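PDB 2B9S: topoisomerase I-like protein, which probably relaxes supercoiled DNA by cutting and resealing one strand, as the large subunit of a heterodimeric type IB topoisomerase. Local coordinates for residues Lys51-Pro54 with Glu55-Glu58; Ser84-Glu87 with Ile88-Arg92; Asp103-Pro106 with Ile107-His111. All coordinates share one frame; numbering follows the deposited sequence.

Contact 1. Residues Lys51-Pro54 with Glu55-Glu58; sequences KMTP and EEEE
Met52 lies across the Glu56 side chain just ahead of the helix. Its CB is 3.6 Å from Glu56 OE1, and its SD lies 3.9 Å from Glu57 CA before a bend at chi3 (-64°) turns CE; a flexible thioether can follow the first turn. Thr53 is the N-cap, and its bonds with Glu56 form a capping box. Glu56 N donates to Thr53 OG1 at 3.2 Å and 166°, a nearly straight bond made possible by chi1 of 73°, which sets the hydroxyl between the backbone N and the carbonyl carbon. In return Thr53 N donates to Glu56 OE1 at 3.0 Å, arriving from above the carboxylate plane. Thr53 O takes the first regular helical bond, from Glu57 N at 2.8 Å, and a water 2.7 Å from Thr53 OG1 donates to Glu55 OE1. Threonine suits this place because its short hydroxyl reaches a first-turn amide that lacks the i-4 carbonyl partner of the helix interior. Pro54 follows as the first helical residue, where the lack of an N-H costs nothing and the ring restricts phi; its carbonyl O accepts from Glu58 N at 2.9 Å. The four successive glutamates carry negative charge at the N-terminal end, where the helix dipole would be expected to favour it, and each has a basic or polar partner: Lys91 for Glu55, Arg92 for Glu56, Tyr36 for Glu57 and Arg178 for Glu58. A three-residue loop, 51-53, joins strand 48-50 to helix 54-64, with Met52 against Trp85 and Glu56 against Leu89 of helix 75-89.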
loop_
_atom_site.group_PDB
_atom_site.type_symbol
_atom_site.label_atom_id
_atom_site.label_comp_id
_atom_site.label_asym_id
_atom_site.label_seq_id
_atom_site.Cartn_x
_atom_site.Cartn_y
_atom_site.Cartn_z
ATOM N N LYS D 51 15.616 -18.123 32.404
ATOM C CA LYS D 51 14.364 -18.758 32.003
ATOM C C LYS D 51 13.266 -17.715 31.845
ATOM O O LYS D 51 13.250 -16.690 32.550
ATOM C CB LYS D 51 13.933 -19.814 33.026
ATOM C CG LYS D 51 14.895 -20.997 33.135
ATOM C CD LYS D 51 14.281 -22.099 33.978
ATOM C CE LYS D 51 15.286 -23.192 34.324
ATOM N NZ LYS D 51 14.745 -24.067 35.404
ATOM N N MET D 52 12.344 -18.006 30.933
ATOM C CA MET D 52 11.286 -17.087 30.562
ATOM C C MET D 52 9.901 -17.725 30.602
ATOM O O MET D 52 9.728 -18.912 30.283
ATOM C CB MET D 52 11.553 -16.561 29.144
ATOM C CG MET D 52 12.713 -15.578 29.062
ATOM S SD MET D 52 13.226 -15.206 27.377
ATOM C CE MET D 52 13.829 -16.750 26.745
ATOM N N THR D 53 8.912 -16.916 30.980
ATOM C CA THR D 53 7.508 -17.235 30.721
ATOM C C THR D 53 7.324 -17.319 29.202
ATOM O O THR D 53 8.084 -16.677 28.463
ATOM C CB THR D 53 6.563 -16.133 31.263
ATOM O OG1 THR D 53 6.641 -14.960 30.432
ATOM C CG2 THR D 53 6.884 -15.785 32.739
ATOM N N PRO D 54 6.341 -18.117 28.732
ATOM C CA PRO D 54 5.962 -18.212 27.305
ATOM C C PRO D 54 5.812 -16.849 26.582
ATOM O O PRO D 54 6.170 -16.716 25.421
ATOM C CB PRO D 54 4.611 -18.949 27.361
ATOM C CG PRO D 54 4.770 -19.884 28.594
ATOM C CD PRO D 54 5.550 -19.040 29.584
ATOM N N GLU D 55 5.291 -15.860 27.291
ATOM C CA GLU D 55 5.060 -14.530 26.765
ATOM C C GLU D 55 6.371 -13.773 26.520
ATOM O O GLU D 55 6.508 -13.092 25.508
ATOM C CB GLU D 55 4.142 -13.757 27.722
ATOM C CG GLU D 55 3.706 -12.376 27.224
ATOM C CD GLU D 55 3.076 -11.511 28.314
ATOM O OE1 GLU D 55 3.169 -11.868 29.527
ATOM O OE2 GLU D 55 2.507 -10.455 27.956
ATOM N N GLU D 56 7.303 -13.876 27.465
ATOM C CA GLU D 56 8.652 -13.313 27.340
ATOM C C GLU D 56 9.428 -14.048 26.264
ATOM O O GLU D 56 10.156 -13.435 25.496
ATOM C CB GLU D 56 9.429 -13.421 28.666
ATOM C CG GLU D 56 8.844 -12.620 29.807
ATOM C CD GLU D 56 9.334 -13.064 31.172
ATOM O OE1 GLU D 56 10.015 -14.096 31.273
ATOM O OE2 GLU D 56 9.035 -12.386 32.167
ATOM N N GLU D 57 9.271 -15.370 26.234
ATOM C CA GLU D 57 10.003 -16.235 25.344
ATOM C C GLU D 57 9.609 -16.016 23.895
ATOM O O GLU D 57 10.449 -16.104 22.988
ATOM C CB GLU D 57 9.772 -17.702 25.734
ATOM C CG GLU D 57 10.465 -18.651 24.787
ATOM C CD GLU D 57 9.973 -20.080 24.886
ATOM O OE1 GLU D 57 10.322 -20.785 25.863
ATOM O OE2 GLU D 57 9.267 -20.506 23.957
ATOM N N GLU D 58 8.316 -15.791 23.676
ATOM C CA GLU D 58 7.805 -15.568 22.337
ATOM C C GLU D 58 8.428 -14.311 21.728
ATOM O O GLU D 58 8.841 -14.326 20.567
ATOM C CB GLU D 58 6.276 -15.445 22.371
ATOM C CG GLU D 58 5.649 -15.110 21.026
ATOM C CD GLU D 58 4.150 -14.921 21.085
ATOM O OE1 GLU D 58 3.618 -14.540 22.162
ATOM O OE2 GLU D 58 3.514 -15.105 20.027
HETATM O O HOH W 1 5.259 -12.729 31.232
#

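Contact 2. Residues Ser84-Glu87 with Ile88-Arg92; sequences SWRE and ILDKR
Arg86 and Asp90, one helical turn apart, make a salt bridge in which Arg86 NE donates to Asp90 OD1 at 3.0 Å and 169°. The oxygen lies at the guanidinium edge, in its plane, while the carboxylate itself is turned 67° from that plane; a weak second bond runs from Arg86 NH2 to the same oxygen. The arginine chain reaches it by folding at both chi2 and chi3, which carries NE forward, towards the C-terminal end of the helix. The exact position of Asp90 OD1 is less certain than the pairing. On the backbone, Leu89 N donates to Trp85 O at 3.0 Å, and Ile88 N adds a weak bond to the same oxygen. Beyond Leu89 the chain leaves the helix in a type I turn, Leu89 to Arg92, closed by Arg92 N to Leu89 O at 3.2 Å. The packing is led by Leu89, whose CD1 sits over one face of the Trp85 indole, 3.7 Å from the centroid of the six-membered ring and 13° from its normal: a CH-pi contact. A branched leucine suits this place, since one methyl meets the ring while the other packs on Glu56. Trp85 NE1 is bonded to Glu56 O, which helps to fix the indole, and Ile88 lies against Glu55 and Val59 of helix 54-64. Chemically the helix end is divided: a charged pair spans its last turn near solvent, while indole and leucine form the apolar side turned to the neighbouring helix, and an anionic Asp90 would be disfavoured by the negative end of the helix dipole, a cost that Arg86 probably offsets.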
loop_
_atom_site.group_PDB
_atom_site.type_symbol
_atom_site.label_atom_id
_atom_site.label_comp_id
_atom_site.label_asym_id
_atom_site.label_seq_id
_atom_site.Cartn_x
_atom_site.Cartn_y
_atom_site.Cartn_z
ATOM N N SER D 84 9.933 -2.830 24.266
ATOM C CA SER D 84 8.768 -3.708 24.203
ATOM C C SER D 84 8.934 -4.951 25.071
ATOM O O SER D 84 8.024 -5.305 25.823
ATOM C CB SER D 84 8.451 -4.116 22.760
ATOM O OG SER D 84 7.878 -3.042 22.030
ATOM N N TRP D 85 10.101 -5.587 24.971
ATOM C CA TRP D 85 10.397 -6.824 25.683
ATOM C C TRP D 85 10.438 -6.621 27.199
ATOM O O TRP D 85 9.871 -7.420 27.949
ATOM C CB TRP D 85 11.712 -7.415 25.174
ATOM C CG TRP D 85 11.992 -8.804 25.635
ATOM C CD1 TRP D 85 11.086 -9.828 25.791
ATOM C CD2 TRP D 85 13.273 -9.346 25.985
ATOM N NE1 TRP D 85 11.726 -10.960 26.230
ATOM C CE2 TRP D 85 13.065 -10.696 26.358
ATOM C CE3 TRP D 85 14.578 -8.811 26.050
ATOM C CZ2 TRP D 85 14.119 -11.533 26.759
ATOM C CZ3 TRP D 85 15.621 -9.646 26.465
ATOM C CH2 TRP D 85 15.387 -10.992 26.804
ATOM N N ARG D 86 11.110 -5.553 27.629
ATOM C CA ARG D 86 11.152 -5.096 29.025
ATOM C C ARG D 86 9.800 -4.760 29.662
ATOM O O ARG D 86 9.634 -4.944 30.870
ATOM C CB ARG D 86 12.060 -3.864 29.152
ATOM C CG ARG D 86 13.557 -4.139 29.094
ATOM C CD ARG D 86 14.091 -4.880 30.324
ATOM N NE ARG D 86 13.854 -4.152 31.572
ATOM C CZ ARG D 86 14.648 -3.206 32.090
ATOM N NH1 ARG D 86 15.762 -2.823 31.478
ATOM N NH2 ARG D 86 14.315 -2.629 33.230
ATOM N N GLU D 87 8.851 -4.230 28.884
ATOM C CA GLU D 87 7.480 -4.005 29.381
ATOM C C GLU D 87 6.846 -5.308 29.867
ATOM O O GLU D 87 6.052 -5.310 30.812
ATOM C CB GLU D 87 6.576 -3.469 28.280
ATOM C CG GLU D 87 6.644 -2.002 27.989
ATOM C CD GLU D 87 5.609 -1.604 26.940
ATOM O OE1 GLU D 87 5.982 -0.899 25.966
ATOM O OE2 GLU D 87 4.432 -2.033 27.078
ATOM N N ILE D 88 7.155 -6.397 29.168
ATOM C CA ILE D 88 6.669 -7.722 29.515
ATOM C C ILE D 88 7.462 -8.259 30.706
ATOM O O ILE D 88 6.871 -8.700 31.706
ATOM C CB ILE D 88 6.718 -8.688 28.295
ATOM C CG1 ILE D 88 5.798 -8.169 27.172
ATOM C CG2 ILE D 88 6.336 -10.134 28.706
ATOM C CD1 ILE D 88 6.082 -8.745 25.783
ATOM N N LEU D 89 8.793 -8.202 30.593
ATOM C CA LEU D 89 9.708 -8.712 31.602
ATOM C C LEU D 89 9.542 -8.019 32.956
ATOM O O LEU D 89 9.733 -8.643 34.014
ATOM C CB LEU D 89 11.160 -8.543 31.125
ATOM C CG LEU D 89 11.822 -9.402 30.036
ATOM C CD1 LEU D 89 13.135 -8.761 29.586
ATOM C CD2 LEU D 89 12.095 -10.833 30.525
ATOM N N ASP D 90 9.244 -6.717 32.915
ATOM C CA ASP D 90 9.161 -5.870 34.118
ATOM C C ASP D 90 7.927 -6.146 34.959
ATOM O O ASP D 90 7.750 -5.534 36.002
ATOM C CB ASP D 90 9.211 -4.380 33.772
ATOM C CG ASP D 90 10.608 -3.903 33.382
ATOM O OD1 ASP D 90 11.567 -4.708 33.410
ATOM O OD2 ASP D 90 10.747 -2.706 33.042
ATOM N N LYS D 91 7.076 -7.069 34.516
ATOM C CA LYS D 91 5.943 -7.503 35.342
ATOM C C LYS D 91 6.392 -8.418 36.488
ATOM O O LYS D 91 5.671 -8.578 37.471
ATOM C CB LYS D 91 4.869 -8.166 34.489
ATOM C CG LYS D 91 4.192 -7.186 33.540
ATOM C CD LYS D 91 2.964 -7.791 32.903
ATOM C CE LYS D 91 3.330 -8.696 31.758
ATOM N NZ LYS D 91 2.535 -9.940 31.817
ATOM N N ARG D 92 7.585 -9.010 36.359
ATOM C CA ARG D 92 8.153 -9.852 37.411
ATOM C C ARG D 92 9.603 -9.444 37.712
ATOM O O ARG D 92 10.089 -8.471 37.149
ATOM C CB ARG D 92 7.992 -11.360 37.093
ATOM C CG ARG D 92 8.524 -11.864 35.735
ATOM C CD ARG D 92 10.062 -11.903 35.650
ATOM N NE ARG D 92 10.479 -12.835 34.613
ATOM C CZ ARG D 92 11.469 -13.717 34.728
ATOM N NH1 ARG D 92 12.174 -13.771 35.844
ATOM N NH2 ARG D 92 11.737 -14.553 33.727
#

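Contact 3. Residues Asp103-Pro106 with Ile107-His111; sequences DFEP and IYQWH
Glu105 and Gln109, four residues apart, join their side chains by a hydrogen bond, Gln109 NE2 to Glu105 OE2 at 2.5 Å and 163°, a distance probably too short to be taken literally. Carboxylate and amide planes stand 52° apart, so the groups meet at an angle. Both chains bend at chi2 to meet, Glu105 with a torsion of 56°, and Gln109 CG comes to 3.2 Å from Glu105 O. The Glu105 side chain runs alongside that of Tyr108, with Glu105 OE2 near the ring edge, 3.8 Å from Tyr108 CD1. The other oxygen, Glu105 OE1, forms a salt bridge with Lys67; both oxygens have a partner, which probably restrains the carboxylate's rotation. A glutamate suits the place because it is long enough to serve an amide and a lysine at once.

Beneath these side chains lies the start of helix 105-119, where Phe104 is the N-cap residue. Its carbonyl O accepts from Tyr108 N at 3.0 Å, and the next bonds in the series are Gln109 N to Glu105 O at 2.8 Å and Trp110 N to Pro106 O. Pro106 has no N-H to offer, which suits the first turn of a helix, where that hydrogen would find no carbonyl behind it. Because phenylalanine has no polar side chain to cap the helix, the residue before it contributes instead: Asp103 OD1 accepts from Glu105 N at 3.1 Å, an Asx turn, with the donor on the anti side and somewhat out of the carboxylate plane.

Phe104 is set edge-to-face against Phe63, while Ile107, branched and apolar, packs on Ile43 of strand 43-45 and on Thr61 and Ala64 of helix 54-64. Trp110 brings its ring against that of His39.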
loop_
_atom_site.group_PDB
_atom_site.type_symbol
_atom_site.label_atom_id
_atom_site.label_comp_id
_atom_site.label_asym_id
_atom_site.label_seq_id
_atom_site.Cartn_x
_atom_site.Cartn_y
_atom_site.Cartn_z
ATOM N N ASP D 103 22.381 -13.026 25.442
ATOM C CA ASP D 103 22.871 -13.948 24.424
ATOM C C ASP D 103 21.729 -14.858 23.981
ATOM O O ASP D 103 21.277 -15.719 24.728
ATOM C CB ASP D 103 24.023 -14.761 24.995
ATOM C CG ASP D 103 24.752 -15.598 23.960
ATOM O OD1 ASP D 103 24.245 -15.827 22.844
ATOM O OD2 ASP D 103 25.859 -16.053 24.292
ATOM N N PHE D 104 21.281 -14.658 22.747
ATOM C CA PHE D 104 20.126 -15.349 22.187
ATOM C C PHE D 104 20.483 -16.586 21.410
ATOM O O PHE D 104 19.623 -17.177 20.772
ATOM C CB PHE D 104 19.370 -14.412 21.248
ATOM C CG PHE D 104 18.787 -13.210 21.922
ATOM C CD1 PHE D 104 17.520 -13.275 22.510
ATOM C CD2 PHE D 104 19.486 -11.989 21.932
ATOM C CE1 PHE D 104 16.965 -12.164 23.127
ATOM C CE2 PHE D 104 18.932 -10.851 22.557
ATOM C CZ PHE D 104 17.665 -10.945 23.153
ATOM N N GLU D 105 21.746 -16.988 21.474
ATOM C CA GLU D 105 22.273 -18.059 20.623
ATOM C C GLU D 105 21.562 -19.431 20.746
ATOM O O GLU D 105 21.292 -20.078 19.718
ATOM C CB GLU D 105 23.801 -18.168 20.795
ATOM C CG GLU D 105 24.524 -18.921 19.680
ATOM C CD GLU D 105 24.281 -18.341 18.253
ATOM O OE1 GLU D 105 23.823 -17.182 18.081
ATOM O OE2 GLU D 105 24.567 -19.066 17.287
ATOM N N PRO D 106 21.258 -19.894 21.987
ATOM C CA PRO D 106 20.498 -21.160 22.054
ATOM C C PRO D 106 19.151 -21.101 21.293
ATOM O O PRO D 106 18.774 -22.065 20.629
ATOM C CB PRO D 106 20.287 -21.367 23.566
ATOM C CG PRO D 106 21.376 -20.568 24.224
ATOM C CD PRO D 106 21.578 -19.374 23.336
ATOM N N ILE D 107 18.435 -19.979 21.369
ATOM C CA ILE D 107 17.180 -19.872 20.640
ATOM C C ILE D 107 17.419 -19.785 19.128
ATOM O O ILE D 107 16.726 -20.450 18.354
ATOM C CB ILE D 107 16.309 -18.700 21.111
ATOM C CG1 ILE D 107 15.866 -18.922 22.571
ATOM C CG2 ILE D 107 15.144 -18.499 20.113
ATOM C CD1 ILE D 107 15.119 -17.736 23.195
ATOM N N TYR D 108 18.389 -18.970 18.706
ATOM C CA TYR D 108 18.765 -18.918 17.291
ATOM C C TYR D 108 19.063 -20.295 16.723
ATOM O O TYR D 108 18.580 -20.657 15.657
ATOM C CB TYR D 108 19.989 -18.032 17.068
ATOM C CG TYR D 108 20.327 -17.896 15.596
ATOM C CD1 TYR D 108 21.533 -18.368 15.091
ATOM C CD2 TYR D 108 19.423 -17.306 14.709
ATOM C CE1 TYR D 108 21.842 -18.233 13.743
ATOM C CE2 TYR D 108 19.708 -17.173 13.365
ATOM C CZ TYR D 108 20.927 -17.633 12.882
ATOM O OH TYR D 108 21.219 -17.506 11.531
ATOM N N GLN D 109 19.905 -21.044 17.429
ATOM C CA GLN D 109 20.271 -22.395 17.008
ATOM C C GLN D 109 19.074 -23.333 16.958
ATOM O O GLN D 109 18.949 -24.106 16.010
ATOM C CB GLN D 109 21.388 -22.944 17.900
ATOM C CG GLN D 109 22.706 -22.160 17.758
ATOM C CD GLN D 109 23.223 -22.150 16.330
ATOM O OE1 GLN D 109 22.998 -23.094 15.563
ATOM N NE2 GLN D 109 23.916 -21.082 15.964
ATOM N N TRP D 110 18.188 -23.250 17.958
ATOM C CA TRP D 110 16.886 -23.957 17.928
ATOM C C TRP D 110 16.130 -23.649 16.636
ATOM O O TRP D 110 15.642 -24.546 15.968
ATOM C CB TRP D 110 16.030 -23.574 19.148
ATOM C CG TRP D 110 14.607 -24.093 19.091
ATOM C CD1 TRP D 110 14.164 -25.338 19.486
ATOM C CD2 TRP D 110 13.445 -23.397 18.602
ATOM N NE1 TRP D 110 12.811 -25.446 19.283
ATOM C CE2 TRP D 110 12.340 -24.279 18.740
ATOM C CE3 TRP D 110 13.229 -22.117 18.069
ATOM C CZ2 TRP D 110 11.035 -23.922 18.366
ATOM C CZ3 TRP D 110 11.933 -21.763 17.696
ATOM C CH2 TRP D 110 10.849 -22.675 17.835
ATOM N N HIS D 111 16.048 -22.367 16.286
ATOM C CA HIS D 111 15.367 -21.925 15.068
ATOM C C HIS D 111 15.971 -22.514 13.770
ATOM O O HIS D 111 15.236 -22.821 12.822
ATOM C CB HIS D 111 15.305 -20.381 15.035
ATOM C CG HIS D 111 15.309 -19.794 13.652
ATOM N ND1 HIS D 111 14.189 -19.768 12.846
ATOM C CD2 HIS D 111 16.303 -19.219 12.934
ATOM C CE1 HIS D 111 14.494 -19.199 11.694
ATOM N NE2 HIS D 111 15.772 -18.865 11.721
#

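In the fold
The three contacts follow one another along the chain, all within the DNA-binding fragment and about 30 to 33 Å from the centre of the chain. Contact 1 starts helix 54-64, contact 2 ends helix 75-89, and contact 3 starts helix 105-119. Centres of contacts 1 and 2 lie about 10 Å apart, joined by the Glu56-Arg92 salt bridge; contacts 1 and 3 are about 14 Å apart and meet where Met52 packs on Ile107. Contacts 2 and 3, about 20 Å apart, touch through Trp85 and Phe104. Contacts 1 to 3 thus tie the ends of three helices into one part of this fragment, near the DNA but not touching it, their nearest atoms about 11 to 13 Å away.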